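Local coordinates for protein DOA1 (Saccharomyces cerevisiae, PDB 3ODT) that probably binds ubiquitin through its WD40 beta-propeller domain and takes part in regulating the turnover of F-box proteins, at residues Val54-Gln59 with Leu74-Lys79; Thr166-Gln171 with Ile176-Gly181; Thr125-Val128 with Ser133-Tyr136; Lys149-Ser154 with Val193-Phe198. One frame throughout, in Å; residues are numbered along the deposited sequence.

All four contacts lie in one seven-bladed propeller without helices, and they divide by whether they act within a blade or between blades. Contacts 2 and 3 are the outer hairpins of two successive blades; each is stitched by backbone hydrogen bonds, with a buried half and an exposed half. Contacts 1 and 4 join adjacent blades without backbone hydrogen bonds: contact 1 through buried apolar and aromatic side chains, contact 4, partly exposed, by one carboxylate near a backbone carbonyl. Contacts 2 and 4 touch, since I167 and F179 pack on F198, and L169 on V151. Contacts 1 and 4 lie on opposite sides of the propeller's centre, with centres about 28 Å apart.

Contact 1 of 4, residues Val54-Gln59 with Leu74-Lys79; sequences VVYTGQ and LLFGGK
Two adjacent blades of the seven-bladed WD40 propeller meet here, with V55 and Y56 of strand 50-57 facing L74 and F76 of strand 73-78. The first strand is the outer edge of its blade and the second lies one strand in from the inner edge of the next, so sheet faces rather than sheet edges are joined. The backbones stay well apart, V55 CA and L74 CA being 9.3 Å from each other, and side chains alone fill the interval. A classic beta bulge opposite V41 is what turns the consecutive residues V55 and Y56 both toward the neighbouring blade. Y56 swings its CG anti to the backbone N (chi1 171°), which lays one ring face across the end of F76. The two rings meet obliquely, their planes at 46° and their centroids 4.7 Å apart. With an alanine at Y56, the F76 ring would probably lose the surface its CE2 and CZ rest on, and a gap would open in the seam. V41, L62, N84 and V86 also touch F76, so its ring is wedged among strands of both blades. Beside the rings, V55 CG2 reaches L74 CD1 at 4.2 Å, a lighter apolar touch. The closest approach is off the centre of the tyrosine ring, where F76 CE2 sits 3.5 Å from Y56 CD2 and 3.6 Å from Y56 CE2.

Contact 2 of 4, residues Thr166-Gln171 with Ile176-Gly181; sequences TIKLWQ and IKTFSG
I167 and L169 pack with F179 on the buried face of the outer hairpin of a WD40 blade, formed by strands 167-171 and 174-179. F179 is the hub: its CD2 lies 4.0 Å from I167 CG2, and its CE2 is equally far from L169 CB. The same ring turns its edge to I167 O, which lies in the ring plane and also receives F179 N at 2.8 Å in an almost straight bond (174°). F198 of the next blade meets F179 edge-to-face, joining this side to that blade. Toward the hairpin's turn the register slips, because I176 and K177 both face L169 in a classic beta bulge. L169 O is therefore gripped twice, by I176 N at 2.8 Å and by K177 N at 3.2 Å. I176 is exposed, yet its CG1 still leans on L169 CG at 3.8 Å.

The opposite face, that of K168 and T178, is looser and more open to solvent. These two side chains run alongside each other, and the lysine's last torsion bends (chi4 -69°) to bring NZ within 2.9 Å of T178 OG1, to which it donates. T166 CB merely brushes T178 CG2 at 3.9 Å, its hydroxyl being held by D164. The chemistry thus follows the two faces: apolar and aromatic contacts turn toward the neighbouring blade, and a single side-chain hydrogen bond, between two partly exposed residues, ties the strands on the other.

Contact 3 of 4, residues Thr125-Val128 with Ser133-Tyr136; sequences TAKV and SLVY
V128 and Y136 form the antiparallel hydrogen-bonded pair of an outer beta hairpin, where strand 125-130 meets strand 133-139 at the rim of a WD40 blade. V128 N donates to Y136 O at 2.8 Å. In return V128 O accepts two donors, V135 N at 2.8 Å and Y136 N at 3.2 Å, because V135 and Y136 both face V128 in a classic beta bulge. The two short segments run at 114° to each other, far from a flat antiparallel pairing. V128 and Y136 point the same way, and the valine CB sits at the tyrosine ring's edge, 4.1 Å from Y136 CD2. V135 CG1 covers one face of that ring over its centre.

On the other side K127 works at both ends. Its CB is pressed by L134 CD1 at 3.5 Å, the leucine's chi1 of -180° turning its branch so that CD1 reaches both K127 CB and V128 O. Its NZ, carried back by a bend at chi4, donates to T125 OG1 at 2.9 Å and also to N137 OD1. A methionine in place of K127 would probably leave N137 OD1 without its ammonium donor and cut the tie between N137 and T125, whose hydroxyl would be left to its bond with D123.

Inward, V128 rests on V116 and I118 of strand 116-121. Strand 157-162 of the next blade closes the same side, with F158 against V128 and T160 against A126.

Contact 4 of 4, residues Lys149-Ser154 with Val193-Phe198; sequences KVVSFS and VDDGHF
Two oxygens face each other in this contact: V151 O and D195 OD1 approach to 3.6 Å, both would probably act as acceptors, and no bond is formed between them. The rest of the touch is thin. D195 OD1 also lies 4.4 Å from V151 CG1 and 4.3 Å from S152 CB, and the carboxylate comes this close because its CG stands beside the backbone N (chi1 -76°). The D195 side chain also touches E155 of the loop after S154.

What holds the two loops in shape lies within each of them. D195 sits in a type I turn from D194 to H197, and D194 OD1 organises that turn by accepting twice. H197 ND1 donates to its syn lone pair at 2.8 Å, and the oxygen lies almost in the imidazole plane. G196 N, 2.9 Å away, meets the same oxygen on the anti side and tilted 31° from the carboxylate plane, which makes an Asx turn. Such a two-donor grip fixes the rotation of the D194 carboxylate and steadies the turn that carries D195. In the other loop, S152 OG accepts from E155 N and, weakly, from S154 OG.

The contact bridges neighbouring blades at matching places, since each loop follows the innermost strand of its blade, 145-150 in one and 187-194 in the other. Between them V151 packs on K157 and L159 of strand 157-162 and on M212, while F198 of strand 197-202 reaches the same L159 and M212.

Contact 1 of 4, residues Val54-Gln59 with Leu74-Lys79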
# COMPACT_ATOMS: atom_id res chain seq x y z
N VAL A 54 -18.53 6.54 -6.84
CA VAL A 54 -18.53 5.72 -5.65
C VAL A 54 -19.03 4.33 -6.02
O VAL A 54 -20.17 4.19 -6.49
CB VAL A 54 -19.42 6.30 -4.53
CG1 VAL A 54 -19.48 5.35 -3.36
CG2 VAL A 54 -18.88 7.64 -4.09
N VAL A 55 -18.20 3.32 -5.80
CA VAL A 55 -18.57 1.95 -6.15
C VAL A 55 -18.96 1.15 -4.92
O VAL A 55 -19.52 0.06 -5.04
CB VAL A 55 -17.45 1.24 -6.94
CG1 VAL A 55 -17.27 1.92 -8.32
CG2 VAL A 55 -16.16 1.20 -6.18
N TYR A 56 -18.70 1.70 -3.74
CA TYR A 56 -19.16 1.09 -2.49
C TYR A 56 -19.21 2.13 -1.37
O TYR A 56 -18.32 2.95 -1.25
CB TYR A 56 -18.22 -0.07 -2.05
CG TYR A 56 -18.54 -0.59 -0.65
CD1 TYR A 56 -19.40 -1.66 -0.46
CD2 TYR A 56 -17.98 -0.00 0.48
CE1 TYR A 56 -19.68 -2.12 0.83
CE2 TYR A 56 -18.23 -0.46 1.74
CZ TYR A 56 -19.08 -1.51 1.92
OH TYR A 56 -19.34 -1.93 3.22
N THR A 57 -20.25 2.07 -0.56
CA THR A 57 -20.37 2.88 0.64
C THR A 57 -20.76 2.02 1.81
O THR A 57 -21.65 1.15 1.71
CB THR A 57 -21.47 3.95 0.53
OG1 THR A 57 -21.30 4.70 -0.67
CG2 THR A 57 -21.38 4.89 1.70
N GLY A 58 -20.11 2.30 2.94
CA GLY A 58 -20.45 1.72 4.24
C GLY A 58 -20.12 2.72 5.33
O GLY A 58 -19.60 3.81 5.05
N GLN A 59 -20.44 2.40 6.57
CA GLN A 59 -20.16 3.34 7.66
C GLN A 59 -18.74 3.22 8.20
O GLN A 59 -18.15 4.22 8.66
CB GLN A 59 -21.20 3.19 8.78
CG GLN A 59 -22.55 3.83 8.41
CD GLN A 59 -22.39 5.27 7.84
OE1 GLN A 59 -21.72 6.12 8.44
NE2 GLN A 59 -23.02 5.54 6.68
N LEU A 74 -12.09 -4.79 -6.92
CA LEU A 74 -11.45 -3.96 -5.91
C LEU A 74 -11.72 -4.58 -4.54
O LEU A 74 -12.88 -4.74 -4.15
CB LEU A 74 -12.01 -2.54 -5.95
CG LEU A 74 -11.60 -1.74 -7.18
CD1 LEU A 74 -12.43 -0.50 -7.25
CD2 LEU A 74 -10.12 -1.41 -7.20
N LEU A 75 -10.65 -4.91 -3.83
CA LEU A 75 -10.76 -5.48 -2.49
C LEU A 75 -10.42 -4.40 -1.46
O LEU A 75 -9.49 -3.63 -1.66
CB LEU A 75 -9.82 -6.68 -2.31
CG LEU A 75 -9.88 -7.78 -3.35
CD1 LEU A 75 -8.92 -8.87 -2.99
CD2 LEU A 75 -11.26 -8.30 -3.43
N PHE A 76 -11.16 -4.34 -0.36
CA PHE A 76 -10.98 -3.24 0.56
C PHE A 76 -11.35 -3.69 1.98
O PHE A 76 -12.18 -4.58 2.19
CB PHE A 76 -11.82 -2.03 0.11
CG PHE A 76 -13.25 -2.35 -0.17
CD1 PHE A 76 -13.64 -2.79 -1.42
CD2 PHE A 76 -14.21 -2.22 0.81
CE1 PHE A 76 -14.94 -3.12 -1.68
CE2 PHE A 76 -15.54 -2.52 0.52
CZ PHE A 76 -15.89 -2.96 -0.72
N GLY A 77 -10.73 -3.06 2.95
CA GLY A 77 -11.00 -3.39 4.33
C GLY A 77 -10.67 -2.24 5.26
O GLY A 77 -10.08 -1.22 4.86
N GLY A 78 -11.08 -2.40 6.50
CA GLY A 78 -10.82 -1.38 7.49
C GLY A 78 -11.34 -1.77 8.85
O GLY A 78 -11.24 -2.94 9.27
N LYS A 79 -11.96 -0.79 9.52
CA LYS A 79 -12.24 -0.93 10.94
C LYS A 79 -13.26 -2.02 11.23
O LYS A 79 -13.27 -2.57 12.34
CB LYS A 79 -12.70 0.41 11.55
CG LYS A 79 -11.52 1.29 12.00
CD LYS A 79 -10.68 0.65 13.15
CE LYS A 79 -11.27 0.88 14.53
NZ LYS A 79 -11.26 2.34 14.88

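Contact 2 of 4, residues Thr166-Gln171 with Ile176-Gly181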
# COMPACT_ATOMS: atom_id res chain seq x y z
N THR A 166 9.50 -5.66 14.37
CA THR A 166 10.12 -6.72 13.59
C THR A 166 9.43 -6.90 12.25
O THR A 166 8.26 -6.50 12.06
CB THR A 166 10.11 -8.09 14.31
OG1 THR A 166 8.78 -8.64 14.27
CG2 THR A 166 10.65 -8.01 15.76
N ILE A 167 10.18 -7.52 11.34
CA ILE A 167 9.70 -8.02 10.05
C ILE A 167 9.84 -9.54 10.15
O ILE A 167 10.85 -10.01 10.65
CB ILE A 167 10.55 -7.46 8.89
CG1 ILE A 167 10.35 -5.94 8.83
CG2 ILE A 167 10.15 -8.08 7.58
CD1 ILE A 167 11.58 -5.18 8.60
N LYS A 168 8.83 -10.29 9.71
CA LYS A 168 8.91 -11.74 9.73
C LYS A 168 8.71 -12.30 8.35
O LYS A 168 7.80 -11.85 7.63
CB LYS A 168 7.89 -12.35 10.70
CG LYS A 168 8.27 -12.15 12.17
CD LYS A 168 7.17 -12.55 13.15
CE LYS A 168 7.56 -12.19 14.60
NZ LYS A 168 8.67 -13.02 15.10
N LEU A 169 9.54 -13.27 7.99
CA LEU A 169 9.39 -14.07 6.79
C LEU A 169 8.77 -15.41 7.17
O LEU A 169 9.18 -16.04 8.16
CB LEU A 169 10.76 -14.29 6.16
CG LEU A 169 10.84 -15.27 4.99
CD1 LEU A 169 10.10 -14.74 3.78
CD2 LEU A 169 12.30 -15.55 4.63
N TRP A 170 7.75 -15.82 6.44
CA TRP A 170 6.92 -16.98 6.73
C TRP A 170 7.00 -17.94 5.58
O TRP A 170 7.16 -17.53 4.43
CB TRP A 170 5.46 -16.54 6.84
CG TRP A 170 5.19 -15.48 7.82
CD1 TRP A 170 5.49 -14.15 7.70
CD2 TRP A 170 4.55 -15.63 9.10
NE1 TRP A 170 5.08 -13.48 8.83
CE2 TRP A 170 4.51 -14.36 9.70
CE3 TRP A 170 3.99 -16.73 9.78
CZ2 TRP A 170 3.92 -14.14 10.93
CZ3 TRP A 170 3.42 -16.50 11.02
CH2 TRP A 170 3.37 -15.21 11.57
N GLN A 171 6.85 -19.23 5.87
CA GLN A 171 6.57 -20.21 4.84
C GLN A 171 5.37 -21.00 5.31
O GLN A 171 5.34 -21.50 6.43
CB GLN A 171 7.76 -21.10 4.55
CG GLN A 171 7.50 -22.08 3.41
CD GLN A 171 8.77 -22.62 2.81
OE1 GLN A 171 9.71 -23.01 3.52
NE2 GLN A 171 8.79 -22.70 1.48
N ILE A 176 9.74 -18.42 9.54
CA ILE A 176 11.03 -19.09 9.32
C ILE A 176 12.21 -18.16 9.57
O ILE A 176 13.32 -18.62 9.79
CB ILE A 176 11.13 -19.72 7.90
CG1 ILE A 176 10.96 -18.67 6.79
CG2 ILE A 176 10.09 -20.84 7.77
CD1 ILE A 176 11.32 -19.19 5.40
N LYS A 177 11.95 -16.86 9.59
CA LYS A 177 12.97 -15.90 9.97
C LYS A 177 12.38 -14.59 10.50
O LYS A 177 11.38 -14.11 9.96
CB LYS A 177 13.86 -15.59 8.77
CG LYS A 177 15.11 -14.77 9.11
CD LYS A 177 16.05 -14.69 7.91
CE LYS A 177 17.33 -13.97 8.25
NZ LYS A 177 18.25 -14.70 9.18
N THR A 178 13.01 -14.06 11.54
CA THR A 178 12.64 -12.76 12.09
C THR A 178 13.79 -11.79 11.92
O THR A 178 14.95 -12.13 12.18
CB THR A 178 12.24 -12.87 13.58
OG1 THR A 178 11.09 -13.71 13.68
CG2 THR A 178 11.88 -11.53 14.14
N PHE A 179 13.46 -10.60 11.42
CA PHE A 179 14.41 -9.50 11.26
C PHE A 179 14.11 -8.46 12.35
O PHE A 179 13.21 -7.62 12.21
CB PHE A 179 14.28 -8.88 9.87
CG PHE A 179 14.39 -9.87 8.73
CD1 PHE A 179 15.60 -10.10 8.09
CD2 PHE A 179 13.26 -10.54 8.26
CE1 PHE A 179 15.70 -10.99 7.06
CE2 PHE A 179 13.35 -11.45 7.25
CZ PHE A 179 14.57 -11.67 6.63
N SER A 180 14.87 -8.51 13.43
CA SER A 180 14.63 -7.65 14.60
C SER A 180 15.62 -6.50 14.65
O SER A 180 15.49 -5.60 15.49
CB SER A 180 14.73 -8.44 15.89
OG SER A 180 16.06 -8.85 16.10
N GLY A 181 16.60 -6.52 13.75
CA GLY A 181 17.63 -5.49 13.73
C GLY A 181 17.53 -4.43 12.64
O GLY A 181 18.51 -3.70 12.40

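Contact 3 of 4, residues Thr125-Val128 with Ser133-Tyr136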
# COMPACT_ATOMS: atom_id res chain seq x y z
N THR A 125 -2.30 -10.27 13.31
CA THR A 125 -2.07 -11.29 12.30
C THR A 125 -2.02 -10.73 10.90
O THR A 125 -2.45 -9.60 10.64
CB THR A 125 -3.19 -12.38 12.31
OG1 THR A 125 -4.37 -11.86 11.66
CG2 THR A 125 -3.53 -12.82 13.73
N ALA A 126 -1.46 -11.52 9.98
CA ALA A 126 -1.71 -11.35 8.56
C ALA A 126 -2.44 -12.61 8.15
O ALA A 126 -2.29 -13.67 8.80
CB ALA A 126 -0.43 -11.21 7.78
N LYS A 127 -3.23 -12.52 7.09
CA LYS A 127 -3.97 -13.67 6.62
C LYS A 127 -3.75 -13.79 5.13
O LYS A 127 -3.69 -12.79 4.41
CB LYS A 127 -5.45 -13.57 6.98
CG LYS A 127 -5.72 -13.88 8.47
CD LYS A 127 -7.15 -13.61 8.91
CE LYS A 127 -7.42 -14.13 10.33
NZ LYS A 127 -6.39 -13.85 11.36
N VAL A 128 -3.65 -15.03 4.68
CA VAL A 128 -3.43 -15.32 3.27
C VAL A 128 -4.65 -16.06 2.75
O VAL A 128 -5.10 -17.08 3.33
CB VAL A 128 -2.21 -16.22 3.07
CG1 VAL A 128 -2.04 -16.62 1.58
CG2 VAL A 128 -0.98 -15.55 3.61
N SER A 133 -11.15 -17.84 0.35
CA SER A 133 -11.05 -18.72 1.50
C SER A 133 -9.70 -18.53 2.21
O SER A 133 -8.66 -18.41 1.56
CB SER A 133 -11.20 -20.18 1.03
OG SER A 133 -11.06 -21.07 2.11
N LEU A 134 -9.74 -18.54 3.54
CA LEU A 134 -8.53 -18.39 4.35
C LEU A 134 -7.69 -19.64 4.25
O LEU A 134 -8.16 -20.72 4.61
CB LEU A 134 -8.89 -18.14 5.82
CG LEU A 134 -7.69 -17.96 6.72
CD1 LEU A 134 -6.85 -16.76 6.31
CD2 LEU A 134 -8.21 -17.77 8.15
N VAL A 135 -6.46 -19.49 3.77
CA VAL A 135 -5.54 -20.60 3.64
C VAL A 135 -4.51 -20.65 4.77
O VAL A 135 -4.23 -21.73 5.33
CB VAL A 135 -4.82 -20.54 2.30
CG1 VAL A 135 -3.79 -21.67 2.22
CG2 VAL A 135 -5.82 -20.64 1.16
N TYR A 136 -3.90 -19.50 5.07
CA TYR A 136 -2.97 -19.41 6.20
C TYR A 136 -3.29 -18.22 7.09
O TYR A 136 -3.45 -17.08 6.62
CB TYR A 136 -1.51 -19.29 5.72
CG TYR A 136 -1.08 -20.33 4.72
CD1 TYR A 136 -0.98 -21.66 5.07
CD2 TYR A 136 -0.69 -19.97 3.45
CE1 TYR A 136 -0.57 -22.61 4.18
CE2 TYR A 136 -0.27 -20.91 2.54
CZ TYR A 136 -0.21 -22.22 2.91
OH TYR A 136 0.20 -23.17 2.01

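Contact 4 of 4, residues Lys149-Ser154 with Val193-Phe198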
# COMPACT_ATOMS: atom_id res chain seq x y z
N LYS A 149 3.06 -8.89 2.64
CA LYS A 149 3.34 -9.03 1.22
C LYS A 149 3.67 -10.47 0.88
O LYS A 149 4.25 -11.21 1.69
CB LYS A 149 4.51 -8.15 0.82
CG LYS A 149 4.27 -6.67 0.90
CD LYS A 149 3.21 -6.19 -0.08
CE LYS A 149 3.38 -4.71 -0.44
NZ LYS A 149 2.85 -3.78 0.57
N VAL A 150 3.33 -10.85 -0.34
CA VAL A 150 3.72 -12.13 -0.86
C VAL A 150 5.18 -12.02 -1.36
O VAL A 150 5.52 -11.14 -2.15
CB VAL A 150 2.81 -12.53 -2.04
CG1 VAL A 150 3.35 -13.81 -2.70
CG2 VAL A 150 1.38 -12.73 -1.57
N VAL A 151 6.03 -12.92 -0.88
CA VAL A 151 7.40 -13.02 -1.39
C VAL A 151 7.41 -13.96 -2.61
O VAL A 151 7.92 -13.62 -3.67
CB VAL A 151 8.32 -13.54 -0.30
CG1 VAL A 151 9.72 -13.83 -0.86
CG2 VAL A 151 8.40 -12.51 0.83
N SER A 152 6.82 -15.14 -2.44
CA SER A 152 6.73 -16.13 -3.51
C SER A 152 5.43 -16.93 -3.39
O SER A 152 5.22 -17.65 -2.40
CB SER A 152 7.92 -17.09 -3.43
OG SER A 152 7.70 -18.19 -4.29
N PHE A 153 4.55 -16.81 -4.39
CA PHE A 153 3.29 -17.55 -4.35
C PHE A 153 3.56 -19.05 -4.44
O PHE A 153 2.87 -19.84 -3.82
CB PHE A 153 2.28 -17.08 -5.43
CG PHE A 153 2.45 -17.77 -6.75
CD1 PHE A 153 1.73 -18.93 -7.03
CD2 PHE A 153 3.34 -17.29 -7.69
CE1 PHE A 153 1.90 -19.57 -8.23
CE2 PHE A 153 3.51 -17.93 -8.91
CZ PHE A 153 2.79 -19.07 -9.18
N SER A 154 4.59 -19.44 -5.18
CA SER A 154 4.85 -20.86 -5.38
C SER A 154 5.53 -21.53 -4.18
O SER A 154 5.36 -22.72 -3.98
CB SER A 154 5.69 -21.07 -6.64
OG SER A 154 7.02 -20.62 -6.46
N VAL A 193 11.54 -6.66 -3.43
CA VAL A 193 12.29 -6.41 -4.65
C VAL A 193 12.38 -7.70 -5.49
O VAL A 193 12.04 -7.74 -6.68
CB VAL A 193 13.67 -5.88 -4.31
CG1 VAL A 193 14.53 -5.69 -5.57
CG2 VAL A 193 13.58 -4.58 -3.54
N ASP A 194 12.79 -8.77 -4.84
CA ASP A 194 12.86 -10.10 -5.43
C ASP A 194 12.96 -11.08 -4.28
O ASP A 194 12.84 -10.70 -3.10
CB ASP A 194 14.04 -10.21 -6.39
CG ASP A 194 15.38 -9.86 -5.75
OD1 ASP A 194 15.58 -10.12 -4.54
OD2 ASP A 194 16.23 -9.31 -6.49
N ASP A 195 13.15 -12.37 -4.60
CA ASP A 195 13.13 -13.41 -3.57
C ASP A 195 14.20 -13.18 -2.51
O ASP A 195 14.12 -13.74 -1.41
CB ASP A 195 13.35 -14.79 -4.20
CG ASP A 195 12.12 -15.31 -4.90
OD1 ASP A 195 11.11 -14.59 -4.98
OD2 ASP A 195 12.16 -16.44 -5.41
N GLY A 196 15.20 -12.37 -2.83
CA GLY A 196 16.34 -12.21 -1.94
C GLY A 196 16.49 -10.85 -1.29
O GLY A 196 17.44 -10.63 -0.56
N HIS A 197 15.56 -9.94 -1.55
CA HIS A 197 15.68 -8.60 -1.03
C HIS A 197 14.31 -7.95 -0.83
O HIS A 197 13.40 -8.15 -1.63
CB HIS A 197 16.46 -7.73 -2.02
CG HIS A 197 17.80 -8.29 -2.36
ND1 HIS A 197 17.98 -9.23 -3.34
CD2 HIS A 197 19.02 -8.04 -1.83
CE1 HIS A 197 19.26 -9.56 -3.40
NE2 HIS A 197 19.91 -8.85 -2.50
N PHE A 198 14.20 -7.15 0.23
CA PHE A 198 13.03 -6.32 0.46
C PHE A 198 13.43 -4.94 0.93
O PHE A 198 14.56 -4.73 1.36
CB PHE A 198 12.05 -7.02 1.44
CG PHE A 198 12.52 -7.09 2.87
CD1 PHE A 198 12.35 -6.01 3.74
CD2 PHE A 198 13.10 -8.26 3.37
CE1 PHE A 198 12.78 -6.10 5.08
CE2 PHE A 198 13.55 -8.33 4.71
CZ PHE A 198 13.37 -7.27 5.56